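Local coordinates for conserved domain protein (Bacillus anthracis, PDB 3FBQ) that is of unknown function, and is built mainly of antiparallel β-sheets in a chain that assembles with two further copies of itself, at residues A[69-74]-A[123-128]; A[182-187]-A[221-226]; A[144-149]-A[171-176]. All blocks are in the same frame, centred on the assembly; numbering follows the deposited sequence.

From the N terminus the three contacts come in series, none nested or crossing. Interaction 1 closes the excursion through strands 84-92 and 97-106, pairing strand 71-78 with strand 114-126 in a three-stranded sheet. Strand 131-144, third of that sheet, leads through residues 144-149 into the eight-stranded sheet. Interaction 3 closes the loop holding strands 149-157 and 162-171, begins their pairing and packs the connection on the next turn. Strand 175-184 runs on to interaction 2, where its far end meets strand 224-231, closing the excursion through helix 186-191 and strands 196-203 and 208-218. Interactions 2 and 3 share a strand, nearest atoms about 11 Å apart; interactions 1 and 2 touch the second subunit.

Interaction 1 of 3, residues A[69-74]-A[123-128]; sequences DPIILG and GIEIPD
Ile71 and Glu125 face each other as a hydrogen-bonded antiparallel pair, each giving its N-H to the other's carbonyl. Ile71 N reaches Glu125 O at 2.9 Å, and the return bond from Glu125 N to Ile71 O measures 3.0 Å. Two residues along, past the non-hydrogen-bonded pair Ile72 and Ile124, Leu73 N donates to Gly123 O at 2.9 Å. The side chains of Ile71 and Glu125 run alongside one another on the same face, their CB atoms 3.8 Å apart. Leu73 crosses the glutamate chain there, placing CD1 3.9 Å from Glu125 CG, so the methylene part of an acidic residue serves as apolar surface. Gly123, without a side chain, leaves its stretch of backbone to Leu73, whose CB rests against Gly123 O. On the reverse face Ile72 and Ile124 meet through their CD1 methyls at 3.8 Å; both side chains leave the same face, and with CG1 beside the backbone N in each (chi1 -61° in Ile72) the longer branches run side by side. Beyond the paired residues, Pro127 slants across Ile71, its ring CG 3.8 Å from Ile71 CG1, a rigid apolar residue just after the strand ends. A water accepts from Asp128 N and, weakly, from Asp69 N, bridging the two segments. The glutamate-bearing face looks into the assembly: Glu125 and Leu73 lie close to Glu125 and Leu73 of both neighbouring subunits, and the gathered carboxylates may well raise one another's pKa. Within the chain, strand 71-78 is an outer strand of its three-stranded sheet and strand 114-126 the middle one, flanked beyond by strand 131-144, to which Ile124 is bonded through its backbone.

Interaction 2 of 3, residues A[182-187]-A[221-226]; sequences QEVSKG and PYNIRW
Asn223 turns its CG to the side of its own backbone N, opposite the carbonyl carbon (chi1 -74°), and this swings the amide across to Val184, while Val184 holds CG1 anti to its N (chi1 -166°) and CG2 beside it. The setting is the end of the pairing between two neighbouring antiparallel strands, 175-184 and 224-231, in an eight-stranded β-sheet. Regular pairing is represented by Gln182 N, which donates to Ile224 O at 3.1 Å. Further along, strand 175-184 continues to Val184, but its partner at Tyr222 and Asn223 is loop, and a side chain takes over the part of a backbone carbonyl: Val184 N donates to Asn223 OD1 at 3.2 Å, nearly straight at 162°. Asparagine suits the place because its short amide can imitate a peptide group. The other half of that amide is also used in packing, ND2 lying 3.4 Å from Glu183 CG. The CA of Asn223 adds a C-H...O contact to Gln182 O. Val184 and Tyr222 meet at about a right angle, with Val184 CG2 3.6 Å from Tyr222 CB; the branched valine thus fills the corner beside the aromatic residue. Gln182 extends past the carbonyl of Tyr222 toward the indole edge of Trp226, running alongside Ile224 on the way. Where strand 175-184 gives out, Ser185 takes the N-cap position of helix 186-191, its OG accepting from Ala188 N. The same helix supplies Arg189, whose NE donates to Val184 O, and Tyr222 OH bonds to Trp192 O just beyond, so the strand end, helix and loop are tied together. Trp226 meets the ring of Tyr180, and within its own strand Ile224 lays a methyl on the indole, CG2 poised 3.5 Å above the ring plane, over its centre.

Interaction 3 of 3, residues A[144-149]-A[171-176]; sequences KSMDSK and MSPVSF
Met171 lays its side chain alongside the carbonyl of Lys149. Its CB and its CG both lie 4.0 Å from Lys149 O; then the chain bends at its last torsion (chi3 -87°), and the terminal CE comes back to 3.4 Å from that same oxygen. CE also lies near Lys149 NZ, the two long side chains running alongside each other. A flexible thioether suits this spot, since it can fold over a backbone bond while still offering an apolar surface. Beneath it, an antiparallel hydrogen-bonded pair opens the pairing of strand 149-157 with strand 162-171: Met171 N donates to Lys149 O at 2.9 Å, and Lys149 N returns a bond to Met171 O at 3.1 Å. Ser148 leans on the same Met171 carbonyl through CA and CB, leaving its OG to accept from Lys111 NZ. A second methionine works at the other end of the contact. Met146 holds CG between its backbone N and carbonyl carbon (chi1 60°), directing SD across Val174, 4.0 Å from CG1, while the terminal CE reaches the proline ring of Pro173 at CD, 3.5 Å away. Phe27 of helix 24-27 touches Met146, Pro173 and Val174, so the small apolar cluster is shared with a helix near the N terminus. The turn receiving these contacts is organised by Ser172, whose OG accepts from Val174 N at 3.1 Å and donates to Ser175 O, an oxygen that also takes the Ser172 N-H. Pro173, with its restricted phi, fits the first corner. This is an ST turn within the tight turn of a β-hairpin, strands 162-171 and 175-184, on which residues 146-148 of the incoming connection between two β-sheets pack.

Interaction 1 of 3, residues A[69-74]-A[123-128]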
loop_
_atom_site.group_PDB
_atom_site.type_symbol
_atom_site.label_atom_id
_atom_site.label_comp_id
_atom_site.label_asym_id
_atom_site.label_seq_id
_atom_site.Cartn_x
_atom_site.Cartn_y
_atom_site.Cartn_z
ATOM N N ASP A 69 11.507 13.387 1.399
ATOM C CA ASP A 69 10.141 13.155 0.974
ATOM C C ASP A 69 9.679 11.764 1.383
ATOM O O ASP A 69 9.502 10.879 0.517
ATOM C CB ASP A 69 9.979 13.350 -0.545
ATOM C CG ASP A 69 9.533 14.742 -0.915
ATOM O OD1 ASP A 69 8.561 15.221 -0.292
ATOM O OD2 ASP A 69 10.134 15.353 -1.838
ATOM N N PRO A 70 9.447 11.576 2.693
ATOM C CA PRO A 70 9.031 10.232 3.116
ATOM C C PRO A 70 7.654 9.870 2.519
ATOM O O PRO A 70 6.817 10.740 2.309
ATOM C CB PRO A 70 9.016 10.318 4.654
ATOM C CG PRO A 70 9.589 11.760 5.035
ATOM C CD PRO A 70 9.561 12.576 3.786
ATOM N N ILE A 71 7.417 8.601 2.218
ATOM C CA ILE A 71 6.126 8.212 1.662
ATOM C C ILE A 71 5.292 7.353 2.628
ATOM O O ILE A 71 5.716 6.250 3.026
ATOM C CB ILE A 71 6.321 7.428 0.386
ATOM C CG1 ILE A 71 7.153 8.218 -0.581
ATOM C CG2 ILE A 71 4.986 7.147 -0.271
ATOM C CD1 ILE A 71 6.987 7.727 -1.940
ATOM N N ILE A 72 4.129 7.864 3.034
ATOM C CA ILE A 72 3.243 7.091 3.903
ATOM C C ILE A 72 2.611 6.008 3.054
ATOM O O ILE A 72 1.858 6.368 2.131
ATOM C CB ILE A 72 2.009 7.883 4.454
ATOM C CG1 ILE A 72 2.385 9.108 5.308
ATOM C CG2 ILE A 72 1.161 6.931 5.315
ATOM C CD1 ILE A 72 3.275 8.739 6.569
ATOM N N LEU A 73 2.903 4.733 3.341
ATOM C CA LEU A 73 2.172 3.606 2.800
ATOM C C LEU A 73 0.977 3.213 3.702
ATOM O O LEU A 73 1.177 2.836 4.887
ATOM C CB LEU A 73 3.103 2.399 2.624
ATOM C CG LEU A 73 4.344 2.547 1.738
ATOM C CD1 LEU A 73 5.385 1.437 1.795
ATOM C CD2 LEU A 73 4.019 2.930 0.294
ATOM N N GLY A 74 -0.235 3.225 3.146
ATOM C CA GLY A 74 -1.451 2.911 3.875
ATOM C C GLY A 74 -2.549 3.883 3.468
ATOM O O GLY A 74 -2.539 4.365 2.397
ATOM N N GLY A 123 3.713 1.373 6.476
ATOM C CA GLY A 123 5.081 1.566 6.069
ATOM C C GLY A 123 5.406 3.004 5.812
ATOM O O GLY A 123 4.543 3.827 5.542
ATOM N N ILE A 124 6.684 3.290 5.944
ATOM C CA ILE A 124 7.255 4.590 5.620
ATOM C C ILE A 124 8.360 4.293 4.675
ATOM O O ILE A 124 9.350 3.651 5.053
ATOM C CB ILE A 124 7.916 5.228 6.843
ATOM C CG1 ILE A 124 6.937 5.194 8.015
ATOM C CG2 ILE A 124 8.257 6.649 6.531
ATOM C CD1 ILE A 124 5.631 5.978 7.750
ATOM N N GLU A 125 8.207 4.711 3.440
ATOM C CA GLU A 125 9.317 4.573 2.519
ATOM C C GLU A 125 10.145 5.789 2.754
ATOM O O GLU A 125 9.611 6.840 3.090
ATOM C CB GLU A 125 8.861 4.683 1.110
ATOM C CG GLU A 125 8.407 3.466 0.477
ATOM C CD GLU A 125 8.690 3.575 -0.993
ATOM O OE1 GLU A 125 7.804 4.060 -1.712
ATOM O OE2 GLU A 125 9.819 3.289 -1.436
ATOM N N ILE A 126 11.444 5.629 2.573
ATOM C CA ILE A 126 12.430 6.679 2.673
ATOM C C ILE A 126 13.117 6.566 1.337
ATOM O O ILE A 126 14.123 5.824 1.148
ATOM C CB ILE A 126 13.455 6.417 3.769
ATOM C CG1 ILE A 126 12.765 6.320 5.144
ATOM C CG2 ILE A 126 14.490 7.496 3.729
ATOM C CD1 ILE A 126 13.305 5.222 6.049
ATOM N N PRO A 127 12.550 7.275 0.368
ATOM C CA PRO A 127 13.155 7.122 -0.933
ATOM C C PRO A 127 14.623 7.591 -0.884
ATOM O O PRO A 127 15.468 6.957 -1.517
ATOM C CB PRO A 127 12.267 7.978 -1.817
ATOM C CG PRO A 127 10.942 7.991 -1.104
ATOM C CD PRO A 127 11.333 8.093 0.337
ATOM N N ASP A 128 14.955 8.659 -0.132
ATOM C CA ASP A 128 16.376 9.122 -0.108
ATOM C C ASP A 128 17.272 7.921 0.186
ATOM O O ASP A 128 18.204 7.687 -0.526
ATOM C CB ASP A 128 16.632 10.233 0.921
ATOM C CG ASP A 128 16.050 11.584 0.509
ATOM O OD1 ASP A 128 15.143 11.629 -0.358
ATOM O OD2 ASP A 128 16.498 12.623 1.068
HETATM O O HOH W 1 13.257 10.461 1.294
#

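Interaction 2 of 3, residues A[182-187]-A[221-226]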
loop_
_atom_site.group_PDB
_atom_site.type_symbol
_atom_site.label_atom_id
_atom_site.label_comp_id
_atom_site.label_asym_id
_atom_site.label_seq_id
_atom_site.Cartn_x
_atom_site.Cartn_y
_atom_site.Cartn_z
ATOM N N GLN A 182 -19.601 19.618 -14.687
ATOM C CA GLN A 182 -19.363 20.066 -16.044
ATOM C C GLN A 182 -20.102 19.098 -16.901
ATOM O O GLN A 182 -20.169 17.913 -16.568
ATOM C CB GLN A 182 -17.863 20.061 -16.399
ATOM C CG GLN A 182 -17.092 18.779 -16.112
ATOM C CD GLN A 182 -15.591 18.879 -16.458
ATOM O OE1 GLN A 182 -15.047 18.090 -17.276
ATOM N NE2 GLN A 182 -14.907 19.820 -15.814
ATOM N N GLU A 183 -20.693 19.642 -17.974
ATOM C CA GLU A 183 -21.193 18.880 -19.133
ATOM C C GLU A 183 -20.503 19.284 -20.455
ATOM O O GLU A 183 -20.221 20.464 -20.682
ATOM C CB GLU A 183 -22.690 19.030 -19.239
ATOM C CG GLU A 183 -23.423 18.319 -18.131
ATOM C CD GLU A 183 -24.840 18.849 -17.964
ATOM O OE1 GLU A 183 -25.520 19.046 -19.001
ATOM O OE2 GLU A 183 -25.275 19.085 -16.807
ATOM N N VAL A 184 -20.207 18.283 -21.290
ATOM C CA VAL A 184 -19.528 18.446 -22.581
ATOM C C VAL A 184 -20.385 17.803 -23.722
ATOM O O VAL A 184 -20.843 16.644 -23.613
ATOM C CB VAL A 184 -18.131 17.782 -22.540
ATOM C CG1 VAL A 184 -17.283 18.215 -23.714
ATOM C CG2 VAL A 184 -17.422 18.136 -21.269
ATOM N N SER A 185 -20.595 18.559 -24.806
ATOM C CA SER A 185 -21.448 18.115 -25.916
ATOM C C SER A 185 -20.716 17.181 -26.851
ATOM O O SER A 185 -19.475 17.188 -26.890
ATOM C CB SER A 185 -21.884 19.312 -26.751
ATOM O OG SER A 185 -20.768 19.767 -27.500
ATOM N N LYS A 186 -21.480 16.427 -27.658
ATOM C CA LYS A 186 -20.876 15.602 -28.725
ATOM C C LYS A 186 -19.944 16.439 -29.619
ATOM O O LYS A 186 -18.831 16.005 -29.891
ATOM C CB LYS A 186 -21.902 14.748 -29.511
ATOM C CG LYS A 186 -22.885 15.510 -30.411
ATOM C CD LYS A 186 -22.406 15.637 -31.907
ATOM C CE LYS A 186 -23.092 16.800 -32.675
ATOM N NZ LYS A 186 -23.857 16.285 -33.858
ATOM N N GLY A 187 -20.355 17.646 -30.020
ATOM C CA GLY A 187 -19.455 18.562 -30.717
ATOM C C GLY A 187 -18.106 18.655 -30.014
ATOM O O GLY A 187 -17.082 18.175 -30.527
ATOM N N PRO A 221 -15.499 10.369 -19.399
ATOM C CA PRO A 221 -14.349 11.170 -19.049
ATOM C C PRO A 221 -14.625 12.663 -18.952
ATOM O O PRO A 221 -13.691 13.387 -18.625
ATOM C CB PRO A 221 -13.347 10.863 -20.200
ATOM C CG PRO A 221 -13.731 9.546 -20.682
ATOM C CD PRO A 221 -15.216 9.498 -20.561
ATOM N N TYR A 222 -15.875 13.099 -19.180
ATOM C CA TYR A 222 -16.231 14.514 -19.494
ATOM C C TYR A 222 -17.229 15.144 -18.557
ATOM O O TYR A 222 -17.020 16.277 -18.118
ATOM C CB TYR A 222 -16.889 14.624 -20.862
ATOM C CG TYR A 222 -16.005 14.272 -22.002
ATOM C CD1 TYR A 222 -16.054 12.989 -22.574
ATOM C CD2 TYR A 222 -15.108 15.213 -22.526
ATOM C CE1 TYR A 222 -15.234 12.645 -23.659
ATOM C CE2 TYR A 222 -14.253 14.869 -23.607
ATOM C CZ TYR A 222 -14.332 13.583 -24.165
ATOM O OH TYR A 222 -13.506 13.251 -25.214
ATOM N N ASN A 223 -18.356 14.461 -18.333
ATOM C CA ASN A 223 -19.345 14.898 -17.348
ATOM C C ASN A 223 -18.967 14.516 -15.894
ATOM O O ASN A 223 -19.309 13.404 -15.425
ATOM C CB ASN A 223 -20.699 14.310 -17.714
ATOM C CG ASN A 223 -21.344 15.013 -18.930
ATOM O OD1 ASN A 223 -20.668 15.497 -19.875
ATOM N ND2 ASN A 223 -22.671 15.076 -18.904
ATOM N N ILE A 224 -18.260 15.429 -15.210
ATOM C CA ILE A 224 -17.685 15.198 -13.895
ATOM C C ILE A 224 -18.431 16.058 -12.839
ATOM O O ILE A 224 -18.489 17.262 -12.967
ATOM C CB ILE A 224 -16.121 15.553 -13.856
ATOM C CG1 ILE A 224 -15.295 14.983 -15.031
ATOM C CG2 ILE A 224 -15.465 15.194 -12.577
ATOM C CD1 ILE A 224 -15.752 13.700 -15.553
ATOM N N ARG A 225 -18.969 15.444 -11.788
ATOM C CA ARG A 225 -19.367 16.154 -10.589
ATOM C C ARG A 225 -18.114 16.420 -9.798
ATOM O O ARG A 225 -17.259 15.529 -9.687
ATOM C CB ARG A 225 -20.332 15.324 -9.764
ATOM C CG ARG A 225 -21.316 14.531 -10.675
ATOM C CD ARG A 225 -22.528 14.015 -9.939
ATOM N NE ARG A 225 -22.967 14.977 -8.912
ATOM C CZ ARG A 225 -23.767 14.667 -7.885
ATOM N NH1 ARG A 225 -24.212 13.416 -7.755
ATOM N NH2 ARG A 225 -24.114 15.592 -6.979
ATOM N N TRP A 226 -18.004 17.648 -9.266
ATOM C CA TRP A 226 -16.838 18.123 -8.531
ATOM C C TRP A 226 -17.327 18.806 -7.296
ATOM O O TRP A 226 -18.505 19.165 -7.167
ATOM C CB TRP A 226 -16.164 19.276 -9.287
ATOM C CG TRP A 226 -15.661 19.060 -10.634
ATOM C CD1 TRP A 226 -16.280 19.409 -11.811
ATOM C CD2 TRP A 226 -14.408 18.547 -10.976
ATOM N NE1 TRP A 226 -15.482 19.091 -12.881
ATOM C CE2 TRP A 226 -14.326 18.541 -12.387
ATOM C CE3 TRP A 226 -13.342 18.026 -10.234
ATOM C CZ2 TRP A 226 -13.213 18.037 -13.066
ATOM C CZ3 TRP A 226 -12.232 17.512 -10.901
ATOM C CH2 TRP A 226 -12.176 17.516 -12.297
#

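Interaction 3 of 3, residues A[144-149]-A[171-176]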
loop_
_atom_site.group_PDB
_atom_site.type_symbol
_atom_site.label_atom_id
_atom_site.label_comp_id
_atom_site.label_asym_id
_atom_site.label_seq_id
_atom_site.Cartn_x
_atom_site.Cartn_y
_atom_site.Cartn_z
ATOM N N LYS A 144 -17.470 13.525 15.289
ATOM C CA LYS A 144 -18.638 14.360 15.041
ATOM C C LYS A 144 -18.297 15.530 14.126
ATOM O O LYS A 144 -17.326 16.251 14.357
ATOM C CB LYS A 144 -19.218 14.875 16.360
ATOM C CG LYS A 144 -20.658 15.354 16.259
ATOM C CD LYS A 144 -21.259 15.588 17.635
ATOM C CE LYS A 144 -22.362 16.632 17.586
ATOM N NZ LYS A 144 -23.708 16.012 17.435
ATOM N N SER A 145 -19.103 15.712 13.086
ATOM C CA SER A 145 -18.907 16.808 12.138
ATOM C C SER A 145 -19.352 18.138 12.700
ATOM O O SER A 145 -20.358 18.220 13.378
ATOM C CB SER A 145 -19.758 16.559 10.912
ATOM O OG SER A 145 -19.369 15.388 10.217
ATOM N N MET A 146 -18.648 19.210 12.361
ATOM C CA MET A 146 -19.225 20.522 12.556
ATOM C C MET A 146 -20.501 20.622 11.704
ATOM O O MET A 146 -20.590 19.976 10.669
ATOM C CB MET A 146 -18.204 21.691 12.433
ATOM C CG MET A 146 -17.430 21.920 11.152
ATOM S SD MET A 146 -16.121 23.235 11.336
ATOM C CE MET A 146 -16.929 23.891 12.691
ATOM N N ASP A 147 -21.520 21.351 12.186
ATOM C CA ASP A 147 -22.728 21.676 11.394
ATOM C C ASP A 147 -22.472 22.620 10.248
ATOM O O ASP A 147 -21.675 23.568 10.355
ATOM C CB ASP A 147 -23.756 22.390 12.265
ATOM C CG ASP A 147 -24.756 21.429 12.905
ATOM O OD1 ASP A 147 -25.372 20.605 12.134
ATOM O OD2 ASP A 147 -24.913 21.509 14.169
ATOM N N SER A 148 -23.179 22.392 9.152
ATOM C CA SER A 148 -23.210 23.380 8.091
ATOM C C SER A 148 -24.617 23.593 7.498
ATOM O O SER A 148 -25.417 22.649 7.420
ATOM C CB SER A 148 -22.292 22.928 7.013
ATOM O OG SER A 148 -22.801 21.705 6.599
ATOM N N LYS A 149 -24.865 24.836 7.064
ATOM C CA LYS A 149 -26.067 25.227 6.332
ATOM C C LYS A 149 -25.895 24.969 4.859
ATOM O O LYS A 149 -25.099 25.660 4.188
ATOM C CB LYS A 149 -26.332 26.723 6.522
ATOM C CG LYS A 149 -27.602 27.002 7.310
ATOM C CD LYS A 149 -28.392 28.222 6.796
ATOM C CE LYS A 149 -29.555 27.831 5.914
ATOM N NZ LYS A 149 -29.105 27.561 4.504
ATOM N N MET A 171 -22.205 25.915 4.143
ATOM C CA MET A 171 -21.445 26.941 4.840
ATOM C C MET A 171 -21.224 26.530 6.289
ATOM O O MET A 171 -22.180 26.461 7.040
ATOM C CB MET A 171 -22.156 28.306 4.689
ATOM C CG MET A 171 -22.597 28.649 3.171
ATOM S SD MET A 171 -24.007 29.876 2.971
ATOM C CE MET A 171 -25.525 28.885 3.040
ATOM N N SER A 172 -19.983 26.192 6.659
ATOM C CA SER A 172 -19.619 25.941 8.046
ATOM C C SER A 172 -19.065 27.203 8.643
ATOM O O SER A 172 -18.961 28.209 7.982
ATOM C CB SER A 172 -18.532 24.881 8.159
ATOM O OG SER A 172 -17.240 25.380 7.791
ATOM N N PRO A 173 -18.675 27.159 9.904
ATOM C CA PRO A 173 -18.175 28.385 10.506
ATOM C C PRO A 173 -16.757 28.778 10.032
ATOM O O PRO A 173 -16.302 29.941 10.223
ATOM C CB PRO A 173 -18.132 28.033 11.993
ATOM C CG PRO A 173 -19.088 26.958 12.120
ATOM C CD PRO A 173 -18.995 26.155 10.918
ATOM N N VAL A 174 -16.117 27.828 9.381
ATOM C CA VAL A 174 -14.695 27.813 9.199
ATOM C C VAL A 174 -14.456 27.874 7.669
ATOM O O VAL A 174 -13.441 28.400 7.191
ATOM C CB VAL A 174 -14.192 26.467 9.848
ATOM C CG1 VAL A 174 -13.893 25.438 8.870
ATOM C CG2 VAL A 174 -13.058 26.691 10.742
ATOM N N SER A 175 -15.425 27.372 6.896
ATOM C CA SER A 175 -15.245 27.190 5.458
ATOM C C SER A 175 -16.603 27.014 4.803
ATOM O O SER A 175 -17.635 26.932 5.474
ATOM C CB SER A 175 -14.339 25.981 5.186
ATOM O OG SER A 175 -15.023 24.770 5.530
ATOM N N PHE A 176 -16.606 27.037 3.474
ATOM C CA PHE A 176 -17.846 26.776 2.705
ATOM C C PHE A 176 -17.589 25.982 1.450
ATOM O O PHE A 176 -16.528 26.106 0.869
ATOM C CB PHE A 176 -18.619 28.076 2.414
ATOM C CG PHE A 176 -18.079 28.881 1.261
ATOM C CD1 PHE A 176 -17.326 30.028 1.492
ATOM C CD2 PHE A 176 -18.346 28.526 -0.039
ATOM C CE1 PHE A 176 -16.847 30.820 0.441
ATOM C CE2 PHE A 176 -17.837 29.273 -1.086
ATOM C CZ PHE A 176 -17.115 30.446 -0.847
#